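Local coordinates for protein transcriptional regulator, SorC family (Enterococcus faecalis, PDB 2O0M) that probably regulates transcription by binding DNA, with a domain of the SorC family that is thought to bind a carbohydrate effector, at residues E143-V148 and L172-R177; L212-Y217 and K286-G291; I243-H248 and K310-A315. One frame throughout, in Å; residues are numbered along the deposited sequence.

Contact 1: residues E143-V148 and L172-R177; sequences ENTIAV and LFVPAR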
# COMPACT_ATOMS: atom_id res chain seq x y z
N GLU A 143 20.61 6.55 0.33
CA GLU A 143 19.40 7.22 -0.13
C GLU A 143 18.34 6.18 -0.48
O GLU A 143 18.49 5.44 -1.45
CB GLU A 143 19.68 8.10 -1.35
CG GLU A 143 20.83 9.08 -1.18
CD GLU A 143 20.55 10.15 -0.16
OE1 GLU A 143 19.44 10.73 -0.19
OE2 GLU A 143 21.45 10.43 0.67
N ASN A 144 17.28 6.13 0.32
CA ASN A 144 16.17 5.22 0.07
C ASN A 144 14.98 5.97 -0.49
O ASN A 144 14.73 7.11 -0.10
CB ASN A 144 15.75 4.55 1.38
CG ASN A 144 16.90 3.83 2.06
OD1 ASN A 144 17.25 4.12 3.22
ND2 ASN A 144 17.49 2.90 1.34
N THR A 145 14.26 5.33 -1.41
CA THR A 145 13.00 5.85 -1.92
C THR A 145 11.90 4.84 -1.59
O THR A 145 11.96 3.67 -1.99
CB THR A 145 13.09 6.13 -3.42
OG1 THR A 145 14.10 7.12 -3.66
CG2 THR A 145 11.74 6.62 -3.97
N ILE A 146 10.92 5.30 -0.81
CA ILE A 146 9.80 4.50 -0.35
C ILE A 146 8.53 4.96 -1.05
O ILE A 146 8.08 6.08 -0.85
CB ILE A 146 9.60 4.63 1.17
CG1 ILE A 146 10.87 4.24 1.92
CG2 ILE A 146 8.44 3.76 1.63
CD1 ILE A 146 11.76 5.40 2.29
N ALA A 147 7.98 4.07 -1.87
CA ALA A 147 6.77 4.35 -2.63
C ALA A 147 5.58 3.83 -1.84
O ALA A 147 5.56 2.68 -1.41
CB ALA A 147 6.83 3.71 -3.97
N VAL A 148 4.58 4.68 -1.65
CA VAL A 148 3.47 4.34 -0.77
C VAL A 148 2.12 4.49 -1.46
O VAL A 148 1.93 5.35 -2.33
CB VAL A 148 3.48 5.17 0.51
CG1 VAL A 148 4.78 4.95 1.29
CG2 VAL A 148 3.29 6.64 0.21
N LEU A 172 13.28 9.17 1.26
CA LEU A 172 12.36 9.96 0.45
C LEU A 172 11.07 9.16 0.22
O LEU A 172 11.13 8.01 -0.23
CB LEU A 172 13.00 10.29 -0.90
CG LEU A 172 12.18 11.10 -1.88
CD1 LEU A 172 12.02 12.52 -1.39
CD2 LEU A 172 12.79 11.05 -3.26
N PHE A 173 9.93 9.78 0.51
CA PHE A 173 8.63 9.15 0.32
C PHE A 173 7.93 9.73 -0.91
O PHE A 173 7.88 10.95 -1.09
CB PHE A 173 7.74 9.29 1.56
CG PHE A 173 8.32 8.65 2.79
CD1 PHE A 173 7.95 7.36 3.17
CD2 PHE A 173 9.28 9.32 3.54
CE1 PHE A 173 8.50 6.78 4.32
CE2 PHE A 173 9.85 8.73 4.69
CZ PHE A 173 9.45 7.45 5.06
N VAL A 174 7.42 8.84 -1.75
CA VAL A 174 6.70 9.22 -2.93
C VAL A 174 5.47 8.33 -3.06
O VAL A 174 5.45 7.20 -2.56
CB VAL A 174 7.57 9.04 -4.19
CG1 VAL A 174 8.75 9.99 -4.15
CG2 VAL A 174 8.06 7.59 -4.34
N PRO A 175 4.43 8.84 -3.72
CA PRO A 175 3.28 7.96 -4.00
C PRO A 175 3.65 6.86 -4.99
O PRO A 175 4.42 7.12 -5.91
CB PRO A 175 2.28 8.91 -4.64
CG PRO A 175 3.14 9.96 -5.28
CD PRO A 175 4.23 10.18 -4.29
N ALA A 176 3.09 5.66 -4.84
CA ALA A 176 3.38 4.55 -5.75
C ALA A 176 2.59 4.69 -7.05
O ALA A 176 3.00 4.17 -8.11
CB ALA A 176 3.05 3.23 -5.11
N ARG A 177 1.45 5.36 -6.94
CA ARG A 177 0.55 5.57 -8.07
C ARG A 177 -0.10 6.94 -8.05
O ARG A 177 -0.42 7.45 -6.99
CB ARG A 177 -0.59 4.53 -8.06
CG ARG A 177 -0.20 3.16 -8.51
CD ARG A 177 0.19 3.17 -9.98
NE ARG A 177 0.21 1.84 -10.57
CZ ARG A 177 -0.81 1.23 -11.18
NH1 ARG A 177 -2.00 1.80 -11.30
NH2 ARG A 177 -0.62 0.02 -11.66

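Contact 2: residues L212-Y217 and K286-G291; sequences LSRETY and KIPRIG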
# COMPACT_ATOMS: atom_id res chain seq x y z
N LEU A 212 -8.56 12.50 -13.34
CA LEU A 212 -7.99 13.31 -14.42
C LEU A 212 -8.42 12.87 -15.81
O LEU A 212 -8.91 11.75 -16.00
CB LEU A 212 -6.46 13.37 -14.37
CG LEU A 212 -5.56 12.12 -14.28
CD1 LEU A 212 -6.21 10.80 -14.62
CD2 LEU A 212 -4.31 12.32 -15.13
N SER A 213 -8.20 13.77 -16.77
CA SER A 213 -8.57 13.57 -18.18
C SER A 213 -7.37 13.18 -19.05
O SER A 213 -6.21 13.36 -18.65
CB SER A 213 -9.22 14.85 -18.73
OG SER A 213 -8.25 15.83 -19.03
N ARG A 214 -7.67 12.67 -20.24
CA ARG A 214 -6.64 12.27 -21.21
C ARG A 214 -5.75 13.44 -21.58
O ARG A 214 -4.54 13.30 -21.75
CB ARG A 214 -7.29 11.69 -22.48
CG ARG A 214 -7.76 10.24 -22.34
CD ARG A 214 -6.73 9.21 -22.84
NE ARG A 214 -6.50 8.20 -21.80
CZ ARG A 214 -6.75 6.90 -21.89
NH1 ARG A 214 -7.21 6.35 -23.00
NH2 ARG A 214 -6.50 6.12 -20.83
N GLU A 215 -6.37 14.61 -21.71
CA GLU A 215 -5.67 15.85 -22.02
C GLU A 215 -4.64 16.17 -20.93
O GLU A 215 -3.48 16.49 -21.22
CB GLU A 215 -6.66 17.02 -22.09
CG GLU A 215 -7.87 16.85 -23.00
CD GLU A 215 -9.08 17.68 -22.53
OE1 GLU A 215 -8.90 18.70 -21.82
OE2 GLU A 215 -10.23 17.29 -22.86
N THR A 216 -5.09 16.10 -19.69
CA THR A 216 -4.24 16.40 -18.53
C THR A 216 -3.08 15.41 -18.44
O THR A 216 -1.92 15.79 -18.20
CB THR A 216 -5.09 16.39 -17.23
OG1 THR A 216 -6.10 17.41 -17.30
CG2 THR A 216 -4.21 16.63 -15.98
N TYR A 217 -3.39 14.14 -18.68
CA TYR A 217 -2.39 13.07 -18.66
C TYR A 217 -1.24 13.25 -19.66
O TYR A 217 -0.06 13.22 -19.26
CB TYR A 217 -3.07 11.73 -18.89
CG TYR A 217 -2.13 10.56 -18.83
CD1 TYR A 217 -1.95 9.73 -19.93
CD2 TYR A 217 -1.42 10.28 -17.66
CE1 TYR A 217 -1.09 8.65 -19.87
CE2 TYR A 217 -0.55 9.20 -17.60
CZ TYR A 217 -0.40 8.38 -18.70
OH TYR A 217 0.47 7.32 -18.63
N LYS A 286 -7.68 -3.72 -14.07
CA LYS A 286 -6.72 -2.71 -13.62
C LYS A 286 -7.06 -1.34 -14.20
O LYS A 286 -7.53 -1.21 -15.34
CB LYS A 286 -5.29 -3.11 -13.98
CG LYS A 286 -5.01 -3.16 -15.47
CD LYS A 286 -3.67 -3.82 -15.76
CE LYS A 286 -3.39 -3.86 -17.26
NZ LYS A 286 -1.99 -4.30 -17.52
N ILE A 287 -6.86 -0.30 -13.39
CA ILE A 287 -7.09 1.07 -13.84
C ILE A 287 -5.88 1.53 -14.65
O ILE A 287 -4.81 0.91 -14.58
CB ILE A 287 -7.37 2.03 -12.66
CG1 ILE A 287 -6.16 2.13 -11.72
CG2 ILE A 287 -8.63 1.59 -11.90
CD1 ILE A 287 -6.28 3.20 -10.68
N PRO A 288 -6.04 2.61 -15.44
CA PRO A 288 -4.86 3.10 -16.18
C PRO A 288 -3.69 3.43 -15.25
O PRO A 288 -3.88 4.04 -14.20
CB PRO A 288 -5.40 4.33 -16.91
CG PRO A 288 -6.86 4.06 -17.06
CD PRO A 288 -7.23 3.42 -15.74
N ARG A 289 -2.49 3.00 -15.64
CA ARG A 289 -1.34 3.04 -14.75
C ARG A 289 -0.60 4.36 -14.84
O ARG A 289 -0.25 4.82 -15.94
CB ARG A 289 -0.36 1.91 -15.06
CG ARG A 289 0.94 2.01 -14.27
CD ARG A 289 1.81 0.79 -14.49
NE ARG A 289 2.33 0.73 -15.87
CZ ARG A 289 3.46 1.30 -16.28
NH1 ARG A 289 4.22 1.99 -15.44
NH2 ARG A 289 3.84 1.18 -17.55
N ILE A 290 -0.36 4.96 -13.68
CA ILE A 290 0.52 6.10 -13.56
C ILE A 290 1.42 5.79 -12.37
O ILE A 290 1.03 6.00 -11.24
CB ILE A 290 -0.23 7.41 -13.29
CG1 ILE A 290 -1.36 7.59 -14.31
CG2 ILE A 290 0.75 8.59 -13.30
CD1 ILE A 290 -2.27 8.76 -14.02
N GLY A 291 2.61 5.25 -12.64
CA GLY A 291 3.53 4.84 -11.58
C GLY A 291 3.83 3.34 -11.59
O GLY A 291 3.96 2.73 -12.65

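Contact 3: residues I243-H248 and K310-A315; sequences IGRALH and KTKAKA. With PO4 (phosphate ion), chain B.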
# COMPACT_ATOMS: atom_id res chain seq x y z
N ILE A 243 -4.22 -3.35 1.62
CA ILE A 243 -5.00 -4.18 0.72
C ILE A 243 -6.43 -3.76 0.93
O ILE A 243 -6.93 -3.76 2.07
CB ILE A 243 -4.81 -5.67 1.04
CG1 ILE A 243 -3.33 -6.07 0.87
CG2 ILE A 243 -5.69 -6.54 0.14
CD1 ILE A 243 -2.98 -7.36 1.59
N GLY A 244 -7.11 -3.40 -0.15
CA GLY A 244 -8.48 -2.91 -0.06
C GLY A 244 -9.49 -4.00 -0.33
O GLY A 244 -9.21 -4.99 -1.01
N ARG A 245 -10.68 -3.81 0.24
CA ARG A 245 -11.85 -4.62 -0.09
C ARG A 245 -12.39 -4.03 -1.40
O ARG A 245 -12.73 -2.84 -1.47
CB ARG A 245 -12.85 -4.57 1.07
CG ARG A 245 -12.27 -5.20 2.35
CD ARG A 245 -13.12 -5.02 3.61
NE ARG A 245 -14.41 -5.69 3.47
CZ ARG A 245 -15.56 -5.08 3.21
NH1 ARG A 245 -15.62 -3.76 3.07
NH2 ARG A 245 -16.67 -5.79 3.09
N ALA A 246 -12.43 -4.85 -2.45
CA ALA A 246 -12.54 -4.38 -3.84
C ALA A 246 -13.73 -3.45 -4.12
O ALA A 246 -13.55 -2.35 -4.63
CB ALA A 246 -12.56 -5.54 -4.80
N LEU A 247 -14.94 -3.90 -3.83
CA LEU A 247 -16.12 -3.10 -4.16
C LEU A 247 -16.19 -1.82 -3.34
O LEU A 247 -16.58 -0.76 -3.85
CB LEU A 247 -17.41 -3.92 -4.06
CG LEU A 247 -17.44 -5.11 -5.03
CD1 LEU A 247 -18.81 -5.76 -5.01
CD2 LEU A 247 -17.09 -4.71 -6.47
N HIS A 248 -15.79 -1.91 -2.07
CA HIS A 248 -15.69 -0.74 -1.21
C HIS A 248 -14.72 0.29 -1.79
O HIS A 248 -15.02 1.49 -1.81
CB HIS A 248 -15.24 -1.16 0.20
CG HIS A 248 -15.48 -0.12 1.25
ND1 HIS A 248 -14.48 0.70 1.72
CD2 HIS A 248 -16.60 0.21 1.94
CE1 HIS A 248 -14.98 1.51 2.65
NE2 HIS A 248 -16.26 1.23 2.80
N LYS A 310 -10.88 -8.58 10.88
CA LYS A 310 -11.57 -9.74 10.34
C LYS A 310 -12.23 -9.40 8.98
O LYS A 310 -12.31 -10.24 8.09
CB LYS A 310 -12.63 -10.24 11.33
CG LYS A 310 -13.38 -11.46 10.84
CD LYS A 310 -14.70 -11.11 10.20
CE LYS A 310 -15.26 -12.33 9.49
NZ LYS A 310 -16.53 -12.08 8.78
N THR A 311 -12.66 -8.15 8.82
CA THR A 311 -13.36 -7.74 7.61
C THR A 311 -12.48 -7.83 6.36
O THR A 311 -13.00 -7.89 5.25
CB THR A 311 -13.89 -6.29 7.71
OG1 THR A 311 -12.80 -5.37 7.94
CG2 THR A 311 -14.93 -6.16 8.84
N LYS A 312 -11.16 -7.83 6.55
CA LYS A 312 -10.21 -7.86 5.44
C LYS A 312 -9.62 -9.24 5.15
O LYS A 312 -8.81 -9.39 4.23
CB LYS A 312 -9.08 -6.85 5.68
CG LYS A 312 -9.47 -5.41 5.33
CD LYS A 312 -8.25 -4.53 5.08
CE LYS A 312 -8.65 -3.10 4.77
NZ LYS A 312 -7.48 -2.27 4.39
N ALA A 313 -10.04 -10.26 5.90
CA ALA A 313 -9.48 -11.60 5.73
C ALA A 313 -9.57 -12.09 4.28
O ALA A 313 -8.61 -12.62 3.74
CB ALA A 313 -10.16 -12.58 6.66
N LYS A 314 -10.73 -11.92 3.66
CA LYS A 314 -10.92 -12.38 2.28
C LYS A 314 -10.03 -11.61 1.30
O LYS A 314 -9.40 -12.20 0.43
CB LYS A 314 -12.38 -12.25 1.87
CG LYS A 314 -13.30 -13.24 2.57
CD LYS A 314 -14.75 -12.93 2.28
CE LYS A 314 -15.65 -14.14 2.50
NZ LYS A 314 -15.43 -14.83 3.79
N ALA A 315 -9.98 -10.29 1.47
CA ALA A 315 -9.17 -9.44 0.58
C ALA A 315 -7.69 -9.78 0.73
O ALA A 315 -6.95 -9.86 -0.26
CB ALA A 315 -9.40 -7.98 0.88
P PO4 B . -8.34 1.06 3.38
O1 PO4 B . -8.94 -0.29 3.24
O2 PO4 B . -7.23 1.10 4.35
O3 PO4 B . -7.96 1.57 2.03
O4 PO4 B . -9.41 2.01 3.83

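Contact 1: residues E143-V148 and L172-R177
I146 and F173 are neighbours on adjacent parallel strands, and their backbones give a textbook case of parallel pairing. I146 is bonded through both its N and its O: the N donates to L172 O at 2.8 Å, and the O accepts V174 N at 3.0 Å. Two residues before, N144 O takes L172 N; two residues later, V148 N reaches V174 O. A last bond, from A176 N to V148 O at 2.8 Å, lies beyond P175, where segment 172-177 leaves its strand. CA-H...O contacts fill the gaps, the shortest from A147 CA to V174 O at 3.1 Å.

Apolar contacts cover both faces. On the face of I146 and F173 the two side chains run side by side. I146 CD1 lies over one face of the ring, 4.2 Å from the F173 centroid, in a CH-pi contact, while V148 CG1 sits at the ring's edge. On the other face T145 CG2, placed anti to the backbone N (OG1 chi1 -61°), meets V174 CG2 at 3.8 Å, and A147 CB touches A176 CB at 4.0 Å. Helix 188-199 covers F173 and helix 224-234 covers V174.

The bonds fix the register of the two strands of the beta-alpha-beta unit formed by strand 142-148, helix 152-159 and strand 169-175, while the largely apolar faces suit a sheet buried between helices.

Contact 2: residues L212-Y217 and K286-G291
Y217, in the first turn of helix 214-221, reaches across to I290 in the loop that follows strand 283-286, and together with I290 forms the centre of this small surface contact. CB sets out toward the loop, and with CG anti to the backbone N, chi1 -178° carries the ring on toward I290. On one side of the ring CD2 comes to 4.0 Å from I290 CD1. Next along, CE2 rests 3.8 Å from I290 CG1, so the ring is approached obliquely by the final two carbons of the isoleucine chain. The two side chains run antiparallel, passing alongside one another. At the tip, OH lies 3.7 Å from R289 O, a distance of van der Waals packing.

The same isoleucine is also met by L212, just before the helix, whose CD2 is 4.3 Å from I290 CD1, and V208 adds another apolar neighbour. At the outer margin P288 CG stands at the edge of the R214 guanidinium, close to its plane. R289 turns the other way: its NH1 donates to G291 O at 2.9 Å, in the guanidinium plane, a bond within the loop itself, between residues two apart.

S213 is the N-cap residue, and Y217 N closes the first turn on S213 O. The arrangement is a helix N-terminus resting by apolar contacts on a surface loop of the putative sugar-binding domain.

Contact 3: residues I243-H248 and K310-A315
K312 and I243 meet through a charged hydrogen bond: K312 NZ donates to I243 O at 2.8 Å, tilted 33° from the carbonyl plane. The lysine chain, extended beyond CG, brings NZ to this carbonyl near the C-terminal end of strand 238-245 and also to a bound phosphate, whose O1 is 2.7 Å from NZ; a second contact from K312 NZ to the phosphate O2 is weak. One ammonium thus bridges a main-chain oxygen and an anion, and the carbonyl probably helps to hold it in place. T153 OG1 and R252 NH1 also hydrogen-bond the phosphate, which probably came from the crystallisation liquor.

A further polar contact is weaker. R245 NE points to T311 O at 3.2 Å, with a bent N-H...O angle of 123°, and the acceptor lies at the edge of the guanidinium. The arginine gets there by a bend at chi3 (64°), its CD crossing K312 CG at 4.1 Å. The T311 hydroxyl is bonded to D118.

The apolar part is small: A315 CB lies 4.0 Å from I243 CG2. A315 CB also packs on the backbone, 3.5 Å from G244 O.

R245 occupies the N-cap position of helix 246-252, while helix 313-320 begins beside it. Such an anion site, at the C-terminal end of parallel strands and near helix starts, is common in Rossmann-like folds, and is consistent with a pocket for a phosphorylated sugar.

Overall arrangement
Along the chain from its N terminus, contact 1 closes first, pairing the strands 142-148 and 169-175 that flank helix 152-159 in sequence. Contact 2 opens afterwards at 212-217, and before its loop at 286-291 is reached contact 3 has opened at 243-248; contact 3 then closes last, at 310-315, so contacts 2 and 3 cross. Contacts 1 and 3 share one sheet, where strands 142-148 and 238-245 are neighbours, yet lie on opposite sides of the chain's centre. R177 packs directly on the 286-291 loop, linking contacts 1 and 2, whereas contact 3 stays about 10 Å from contact 2 at the nearest atoms. Contact 1 joins two strands, contact 2 a helix start and a loop, contact 3 a strand end and a helix start.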